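Local coordinates for protein exotoxin 3 (Staphylococcus aureus, PDB 2Z8L) that binds the glycan sialyl Lewis X and belongs to the staphylococcal superantigen-like toxins, built from an OB-fold and a beta-grasp domain, at residues Lys161-Lys167 and Glu204-Arg208; Gly76-Phe80 and Gly96-Asn102. One frame throughout, in Å; residues are numbered along the deposited sequence.

In the fold
The two contacts lie in different domains of a two-domain toxin fold and on opposite sides of the chain's centre. Contact 2 comes first along the chain: it pairs strand 77-81 with strand 92-100 in the mixed sheet of the OB-fold domain. Contact 1 follows, joining the loop leading into strand 167-172 to strand 200-207; those two strands are antiparallel neighbours in the five-stranded beta-grasp sheet. Their centres lie about 29 Å apart and their nearest atoms about 17 Å, so the two do not touch, and each joins parts of its own domain. The bound glycan is nearer contact 1: the Lys-167 side chain is about 7 Å from its galactose, Gly-96 about 12 Å from the sialic acid.

Contact 1: Lys161-Lys167 and Glu204-Arg208; sequences KFPKDSK and EANIR. Unlike the reference sequence in segment 161-167: Asp-165 (reference Ala).
Lys-161 meets the chain's last residue through the middle of its side chain, CD lying 3.6 Å from Arg-208 O, while a water donates to Arg-208 OXT and accepts a weak bond from Lys-161 N. Pro-163 opens a type II' turn to Ser-166; its O lies against Arg-208 CG and accepts from both N and OG of the serine. Lys-164 crosses the arginine at about a right angle and lays its CD over one face of the guanidinium, 3.4 Å from Arg-208 NE and offset toward the rim. Asp-165 comes to the edge: a bend at chi2 (-98°) carries Arg-208 NH2 to within 2.8 Å of Asp-165 OD1, a salt bridge whose hydrogen bond is bent and meets OD1 on its syn side, out of the carboxylate plane, the two planes being 65° apart. Here the loop runs into the beta-grasp sheet, whose strands 167-172 and 200-207 are antiparallel neighbours. Ser-166 places CB 3.2 Å from Asn-206 O, and its OG shares a water with Arg-208 N. Lys-167 O takes a nearly straight bond from Asn-206 N (3.1 Å), and Lys-167 NZ curls back to donate to Asp-165 O at 2.8 Å.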
ATOM      1  N   LYS A 161      13.742   0.018  17.503  1.00 16.97           N
ATOM      2  CA  LYS A 161      15.107  -0.362  17.269  1.00 17.01           C
ATOM      3  C   LYS A 161      15.363  -0.164  15.790  1.00 16.46           C
ATOM      4  O   LYS A 161      14.420  -0.173  15.004  1.00 15.02           O
ATOM      5  CB  LYS A 161      15.318  -1.834  17.642  1.00 17.88           C
ATOM      6  CG  LYS A 161      15.232  -2.103  19.133  1.00 19.93           C
ATOM      7  CD  LYS A 161      15.722  -3.506  19.473  1.00 22.05           C
ATOM      8  CE  LYS A 161      15.617  -3.815  20.982  1.00 25.22           C
ATOM      9  NZ  LYS A 161      16.301  -2.848  21.842  1.00 29.93           N
ATOM     10  N   PHE A 162      16.630  -0.022  15.419  1.00 15.69           N
ATOM     11  CA  PHE A 162      16.984   0.074  14.013  1.00 15.21           C
ATOM     12  C   PHE A 162      16.626  -1.237  13.314  1.00 14.83           C
ATOM     13  O   PHE A 162      16.914  -2.316  13.838  1.00 15.02           O
ATOM     14  CB  PHE A 162      18.456   0.409  13.823  1.00 15.88           C
ATOM     15  CG  PHE A 162      18.729   1.872  13.984  1.00 16.71           C
ATOM     16  CD1 PHE A 162      18.699   2.701  12.887  1.00 17.70           C
ATOM     17  CD2 PHE A 162      18.893   2.414  15.218  1.00 19.12           C
ATOM     18  CE1 PHE A 162      18.903   4.073  13.037  1.00 18.83           C
ATOM     19  CE2 PHE A 162      19.130   3.779  15.376  1.00 18.92           C
ATOM     20  CZ  PHE A 162      19.111   4.589  14.289  1.00 18.06           C
ATOM     21  N   PRO A 163      15.960  -1.136  12.171  1.00 14.06           N
ATOM     22  CA  PRO A 163      15.431  -2.345  11.519  1.00 14.45           C
ATOM     23  C   PRO A 163      16.400  -3.280  10.825  1.00 15.60           C
ATOM     24  O   PRO A 163      16.059  -4.451  10.588  1.00 14.68           O
ATOM     25  CB  PRO A 163      14.472  -1.761  10.470  1.00 15.18           C
ATOM     26  CG  PRO A 163      15.007  -0.401  10.182  1.00 14.18           C
ATOM     27  CD  PRO A 163      15.514   0.090  11.479  1.00 14.10           C
ATOM     28  N   LYS A 164      17.591  -2.789  10.483  1.00 15.35           N
ATOM     29  CA  LYS A 164      18.583  -3.621   9.811  1.00 16.70           C
ATOM     30  C   LYS A 164      17.955  -4.351   8.628  1.00 15.68           C
ATOM     31  O   LYS A 164      17.328  -3.702   7.790  1.00 16.64           O
ATOM     32  CB  LYS A 164      19.278  -4.524  10.822  1.00 16.65           C
ATOM     33  CG  LYS A 164      20.034  -3.727  11.851  1.00 20.15           C
ATOM     34  CD  LYS A 164      20.696  -4.598  12.886  1.00 21.07           C
ATOM     35  CE  LYS A 164      21.611  -3.766  13.755  1.00 24.65           C
ATOM     36  NZ  LYS A 164      21.942  -4.436  15.064  1.00 27.30           N
ATOM     37  N   ASP A 165      18.084  -5.670   8.576  1.00 15.80           N
ATOM     38  CA  ASP A 165      17.640  -6.521   7.464  1.00 17.35           C
ATOM     39  C   ASP A 165      16.168  -6.973   7.544  1.00 15.83           C
ATOM     40  O   ASP A 165      15.755  -7.879   6.751  1.00 16.76           O
ATOM     41  CB  ASP A 165      18.484  -7.794   7.499  1.00 20.13           C
ATOM     42  CG  ASP A 165      18.357  -8.556   8.853  1.00 25.59           C
ATOM     43  OD1 ASP A 165      18.545  -7.943   9.938  1.00 33.66           O
ATOM     44  OD2 ASP A 165      18.063  -9.779   8.855  1.00 36.70           O
ATOM     45  N   SER A 166      15.406  -6.402   8.477  1.00 14.32           N
ATOM     46  CA  SER A 166      14.005  -6.755   8.730  1.00 14.33           C
ATOM     47  C   SER A 166      13.217  -6.650   7.423  1.00 13.05           C
ATOM     48  O   SER A 166      13.410  -5.706   6.648  1.00 11.46           O
ATOM     49  CB  SER A 166      13.376  -5.798   9.797  1.00 15.33           C
ATOM     50  OG  SER A 166      13.904  -6.066  11.094  1.00 20.62           O
ATOM     51  N   LYS A 167      12.268  -7.548   7.217  1.00 12.05           N
ATOM     52  CA  LYS A 167      11.431  -7.504   5.995  1.00 12.82           C
ATOM     53  C   LYS A 167      10.030  -8.056   6.264  1.00 13.04           C
ATOM     54  O   LYS A 167       9.819  -8.807   7.208  1.00 12.48           O
ATOM     55  CB  LYS A 167      11.991  -8.339   4.833  1.00 15.09           C
ATOM     56  CG  LYS A 167      13.410  -8.094   4.379  1.00 20.39           C
ATOM     57  CD  LYS A 167      13.968  -9.284   3.619  1.00 20.47           C
ATOM     58  CE  LYS A 167      15.451  -9.092   3.104  1.00 26.05           C
ATOM     59  NZ  LYS A 167      16.285  -8.230   3.997  1.00 27.82           N
ATOM     60  N   GLU A 204       4.546 -12.763   6.139  1.00 15.23           N
ATOM     61  CA  GLU A 204       5.551 -12.989   7.184  1.00 16.53           C
ATOM     62  C   GLU A 204       6.268 -11.696   7.464  1.00 15.79           C
ATOM     63  O   GLU A 204       6.384 -10.855   6.582  1.00 16.85           O
ATOM     64  CB  GLU A 204       6.518 -14.048   6.713  1.00 16.42           C
ATOM     65  CG  GLU A 204       5.888 -15.295   6.205  1.00 20.46           C
ATOM     66  CD  GLU A 204       6.899 -16.273   5.660  1.00 23.12           C
ATOM     67  OE1 GLU A 204       8.031 -15.863   5.255  1.00 29.03           O
ATOM     68  OE2 GLU A 204       6.551 -17.486   5.624  1.00 34.12           O
ATOM     69  N   ALA A 205       6.650 -11.457   8.705  1.00 13.89           N
ATOM     70  CA  ALA A 205       7.475 -10.312   9.037  1.00 14.06           C
ATOM     71  C   ALA A 205       8.485 -10.787  10.054  1.00 13.14           C
ATOM     72  O   ALA A 205       8.177 -11.608  10.920  1.00 13.22           O
ATOM     73  CB  ALA A 205       6.701  -9.228   9.624  1.00 14.22           C
ATOM     74  N   ASN A 206       9.722 -10.352   9.866  1.00 12.93           N
ATOM     75  CA  ASN A 206      10.795 -10.591  10.852  1.00 16.73           C
ATOM     76  C   ASN A 206      11.185  -9.196  11.355  1.00 18.42           C
ATOM     77  O   ASN A 206      11.523  -8.327  10.517  1.00 18.79           O
ATOM     78  CB  ASN A 206      11.963 -11.372  10.203  1.00 18.36           C
ATOM     79  CG  ASN A 206      11.601 -12.848   9.864  1.00 24.29           C
ATOM     80  OD1 ASN A 206      10.760 -13.150   9.002  1.00 35.41           O
ATOM     81  ND2 ASN A 206      12.247 -13.779  10.561  1.00 32.39           N
ATOM     82  N   ILE A 207      10.972  -8.918  12.651  1.00 18.99           N
ATOM     83  CA  ILE A 207      11.090  -7.579  13.263  1.00 21.46           C
ATOM     84  C   ILE A 207      12.178  -7.634  14.359  1.00 21.96           C
ATOM     85  O   ILE A 207      12.195  -8.578  15.175  1.00 19.21           O
ATOM     86  CB  ILE A 207       9.850  -7.184  14.145  1.00 22.58           C
ATOM     87  CG1 ILE A 207       8.533  -7.113  13.453  1.00 25.15           C
ATOM     88  CG2 ILE A 207      10.100  -5.818  14.921  1.00 23.17           C
ATOM     89  CD1 ILE A 207       7.530  -6.530  14.404  1.00 25.69           C
ATOM     90  N   ARG A 208      13.031  -6.605  14.424  1.00 24.15           N
ATOM     91  CA  ARG A 208      14.106  -6.534  15.440  1.00 27.22           C
ATOM     92  C   ARG A 208      13.530  -6.201  16.815  1.00 29.60           C
ATOM     93  O   ARG A 208      14.195  -6.302  17.861  1.00 32.01           O
ATOM     94  CB  ARG A 208      15.168  -5.492  15.044  1.00 28.63           C
ATOM     95  CG  ARG A 208      16.055  -5.870  13.862  1.00 32.68           C
ATOM     96  CD  ARG A 208      17.386  -6.433  14.336  1.00 38.60           C
ATOM     97  NE  ARG A 208      18.265  -6.893  13.248  1.00 39.14           N
ATOM     98  CZ  ARG A 208      19.280  -7.756  13.405  1.00 40.93           C
ATOM     99  NH1 ARG A 208      19.556  -8.294  14.600  1.00 44.30           N
ATOM    100  NH2 ARG A 208      20.023  -8.103  12.356  1.00 42.03           N
ATOM    101  OXT ARG A 208      12.356  -5.830  16.936  1.00 32.33           O
TER
HETATM  102  O   HOH W   1      11.989  -2.759  16.888  1.00 43.35           O
HETATM  103  O   HOH W   2      12.567  -4.440  12.672  1.00 41.48           O
HETATM  104  O   HOH W   3       9.833 -12.017   6.508  1.00 45.76           O

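Contact 2: Gly76-Phe80 and Gly96-Asn102; sequences GLDIF and GGVTKKN. With PO4 (phosphate ion), chain C.
Asp-78 holds its CG anti to the carbonyl carbon (chi1 -78°), which sets the carboxylate alongside Lys-101 CB, and Lys-101 folds its CG between its own N and carbonyl carbon (chi1 71°); the lysine chain then runs extended past Gly-76, its CG 3.3 Å from Gly-76 O. The Asp-78 carboxylate faces a phosphate, probably from the crystallisation liquor: OD1 lies 2.7 Å from phosphate O1 and OD2 2.6 Å from O4, so an acid group there probably holds a proton. The same O4 accepts a nearly straight bond from Asn-102 N (2.8 Å). Asp-78 and Thr-99 form a hydrogen-bonded antiparallel pair, with bonds of 2.8 Å (Asp-78 N to Thr-99 O) and 2.9 Å (Thr-99 N to Asp-78 O). Lys-101 N to Gly-76 O and Phe-80 N to Gly-97 O extend the ladder. On the face of Ile-79 and Val-98, their CG2 atoms lie 4.2 Å apart; Leu-77 CD1 also touches Val-98 CG1 at 3.9 Å. Lys-136 NZ salt-bridges Asp-78 OD2 and hydrogen-bonds Thr-99 OG1, Asn-34 receives Lys-101 NZ, and a G1 bulge sets Gly-76 and Leu-77 against Val-35. Leu-77 packs on strand 45-52, Ile-79 and Val-98 on both 45-52 and 55-61, whereas Phe-80 reaches helix 141-155.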
ATOM      1  N   GLY A  76     -14.598   4.090 -11.897  1.00 15.30           N
ATOM      2  CA  GLY A  76     -14.666   2.876 -11.123  1.00 15.37           C
ATOM      3  C   GLY A  76     -13.344   2.476 -10.509  1.00 14.65           C
ATOM      4  O   GLY A  76     -13.028   1.267 -10.388  1.00 15.18           O
ATOM      5  N   LEU A  77     -12.588   3.473 -10.071  1.00 12.95           N
ATOM      6  CA  LEU A  77     -11.321   3.226  -9.389  1.00 13.89           C
ATOM      7  C   LEU A  77     -11.446   3.314  -7.884  1.00 13.56           C
ATOM      8  O   LEU A  77     -12.269   4.060  -7.359  1.00 14.27           O
ATOM      9  CB  LEU A  77     -10.286   4.241  -9.876  1.00 12.43           C
ATOM     10  CG  LEU A  77     -10.051   4.299 -11.369  1.00 12.47           C
ATOM     11  CD1 LEU A  77      -9.024   5.363 -11.704  1.00 16.10           C
ATOM     12  CD2 LEU A  77      -9.608   2.956 -11.859  1.00 13.98           C
ATOM     13  N   ASP A  78     -10.573   2.570  -7.202  1.00 12.46           N
ATOM     14  CA  ASP A  78     -10.320   2.739  -5.769  1.00 13.62           C
ATOM     15  C   ASP A  78      -8.881   3.284  -5.662  1.00 12.25           C
ATOM     16  O   ASP A  78      -8.008   2.839  -6.402  1.00 11.74           O
ATOM     17  CB  ASP A  78     -10.373   1.427  -5.063  1.00 13.89           C
ATOM     18  CG  ASP A  78     -11.790   0.900  -4.801  1.00 21.28           C
ATOM     19  OD1 ASP A  78     -12.796   1.602  -5.059  1.00 23.81           O
ATOM     20  OD2 ASP A  78     -11.870  -0.265  -4.299  1.00 27.74           O
ATOM     21  N   ILE A  79      -8.667   4.278  -4.818  1.00 11.52           N
ATOM     22  CA  ILE A  79      -7.322   4.844  -4.635  1.00 12.35           C
ATOM     23  C   ILE A  79      -6.916   4.893  -3.174  1.00 11.55           C
ATOM     24  O   ILE A  79      -7.634   5.443  -2.336  1.00 11.31           O
ATOM     25  CB  ILE A  79      -7.215   6.268  -5.235  1.00 12.45           C
ATOM     26  CG1 ILE A  79      -7.860   6.254  -6.629  1.00 14.55           C
ATOM     27  CG2 ILE A  79      -5.734   6.711  -5.205  1.00 12.55           C
ATOM     28  CD1 ILE A  79      -7.782   7.503  -7.354  1.00 18.50           C
ATOM     29  N   PHE A  80      -5.735   4.360  -2.865  1.00 11.77           N
ATOM     30  CA  PHE A  80      -5.157   4.481  -1.541  1.00 11.11           C
ATOM     31  C   PHE A  80      -4.210   5.642  -1.548  1.00 11.77           C
ATOM     32  O   PHE A  80      -3.162   5.572  -2.181  1.00 11.96           O
ATOM     33  CB  PHE A  80      -4.418   3.176  -1.154  1.00 11.66           C
ATOM     34  CG  PHE A  80      -3.924   3.178   0.223  1.00 12.47           C
ATOM     35  CD1 PHE A  80      -4.815   3.152   1.305  1.00 15.83           C
ATOM     36  CD2 PHE A  80      -2.572   3.308   0.488  1.00 12.11           C
ATOM     37  CE1 PHE A  80      -4.311   3.217   2.610  1.00 17.19           C
ATOM     38  CE2 PHE A  80      -2.086   3.372   1.791  1.00 13.71           C
ATOM     39  CZ  PHE A  80      -2.949   3.300   2.827  1.00 14.08           C
ATOM     40  N   GLY A  96       0.914   6.355  -6.772  1.00 10.00           N
ATOM     41  CA  GLY A  96       0.373   5.053  -7.037  1.00  9.92           C
ATOM     42  C   GLY A  96      -0.879   4.744  -6.225  1.00 10.20           C
ATOM     43  O   GLY A  96      -1.712   5.628  -6.054  1.00 11.08           O
ATOM     44  N   GLY A  97      -1.060   3.480  -5.887  1.00 10.95           N
ATOM     45  CA  GLY A  97      -2.186   3.035  -5.068  1.00 10.14           C
ATOM     46  C   GLY A  97      -3.527   2.965  -5.758  1.00 10.82           C
ATOM     47  O   GLY A  97      -4.553   2.925  -5.072  1.00 10.19           O
ATOM     48  N   VAL A  98      -3.572   2.934  -7.094  1.00 10.93           N
ATOM     49  CA  VAL A  98      -4.820   2.873  -7.885  1.00 10.11           C
ATOM     50  C   VAL A  98      -5.171   1.409  -8.192  1.00 12.73           C
ATOM     51  O   VAL A  98      -4.326   0.634  -8.674  1.00 13.41           O
ATOM     52  CB  VAL A  98      -4.711   3.690  -9.189  1.00 11.81           C
ATOM     53  CG1 VAL A  98      -6.002   3.597  -9.968  1.00 12.29           C
ATOM     54  CG2 VAL A  98      -4.302   5.157  -8.870  1.00 10.61           C
ATOM     55  N   THR A  99      -6.409   1.034  -7.925  1.00 12.19           N
ATOM     56  CA  THR A  99      -6.881  -0.309  -8.260  1.00 12.66           C
ATOM     57  C   THR A  99      -8.287  -0.191  -8.852  1.00 13.54           C
ATOM     58  O   THR A  99      -8.950   0.872  -8.755  1.00 12.65           O
ATOM     59  CB  THR A  99      -6.925  -1.175  -7.022  1.00 13.15           C
ATOM     60  OG1 THR A  99      -7.805  -0.598  -6.060  1.00 13.28           O
ATOM     61  CG2 THR A  99      -5.521  -1.363  -6.431  1.00 12.47           C
ATOM     62  N   LYS A 100      -8.719  -1.235  -9.527  1.00 13.94           N
ATOM     63  CA  LYS A 100     -10.133  -1.315  -9.952  1.00 16.93           C
ATOM     64  C   LYS A 100     -10.990  -1.634  -8.747  1.00 15.57           C
ATOM     65  O   LYS A 100     -10.564  -2.397  -7.879  1.00 17.06           O
ATOM     66  CB  LYS A 100     -10.256  -2.440 -10.950  1.00 18.33           C
ATOM     67  CG  LYS A 100      -9.270  -2.277 -12.115  1.00 23.41           C
ATOM     68  CD  LYS A 100      -9.507  -3.261 -13.238  1.00 25.91           C
ATOM     69  CE  LYS A 100      -8.939  -2.704 -14.534  1.00 29.70           C
ATOM     70  NZ  LYS A 100      -7.495  -2.257 -14.393  1.00 34.49           N
ATOM     71  N   LYS A 101     -12.184  -1.053  -8.681  1.00 16.15           N
ATOM     72  CA  LYS A 101     -13.087  -1.358  -7.599  1.00 16.65           C
ATOM     73  C   LYS A 101     -13.540  -2.830  -7.726  1.00 15.52           C
ATOM     74  O   LYS A 101     -13.429  -3.483  -8.786  1.00 15.68           O
ATOM     75  CB  LYS A 101     -14.276  -0.400  -7.575  1.00 17.55           C
ATOM     76  CG  LYS A 101     -15.210  -0.641  -8.720  1.00 20.00           C
ATOM     77  CD  LYS A 101     -16.338   0.360  -8.695  1.00 22.01           C
ATOM     78  CE  LYS A 101     -17.295  -0.004  -9.750  1.00 26.05           C
ATOM     79  NZ  LYS A 101     -18.228   1.119  -9.998  1.00 32.12           N
ATOM     80  N   ASN A 102     -14.052  -3.356  -6.627  1.00 14.87           N
ATOM     81  CA  ASN A 102     -14.541  -4.728  -6.645  1.00 14.46           C
ATOM     82  C   ASN A 102     -15.672  -4.935  -7.659  1.00 14.66           C
ATOM     83  O   ASN A 102     -16.566  -4.117  -7.769  1.00 16.65           O
ATOM     84  CB  ASN A 102     -15.073  -5.103  -5.263  1.00 13.01           C
ATOM     85  CG  ASN A 102     -13.979  -5.345  -4.244  1.00 14.13           C
ATOM     86  OD1 ASN A 102     -12.820  -5.545  -4.589  1.00 14.14           O
ATOM     87  ND2 ASN A 102     -14.385  -5.431  -2.987  1.00 13.79           N
TER
HETATM   88  P   PO4 C 605     -14.991  -1.126  -3.555  1.00 60.46           P
HETATM   89  O1  PO4 C 605     -14.963   0.361  -3.951  1.00 59.27           O
HETATM   90  O2  PO4 C 605     -16.340  -1.695  -3.972  1.00 59.15           O
HETATM   91  O3  PO4 C 605     -14.852  -1.272  -2.052  1.00 60.67           O
HETATM   92  O4  PO4 C 605     -13.898  -1.913  -4.241  1.00 51.77           O
HETATM   93  O   HOH W   4      -2.275   7.318  -4.022  1.00 26.27           O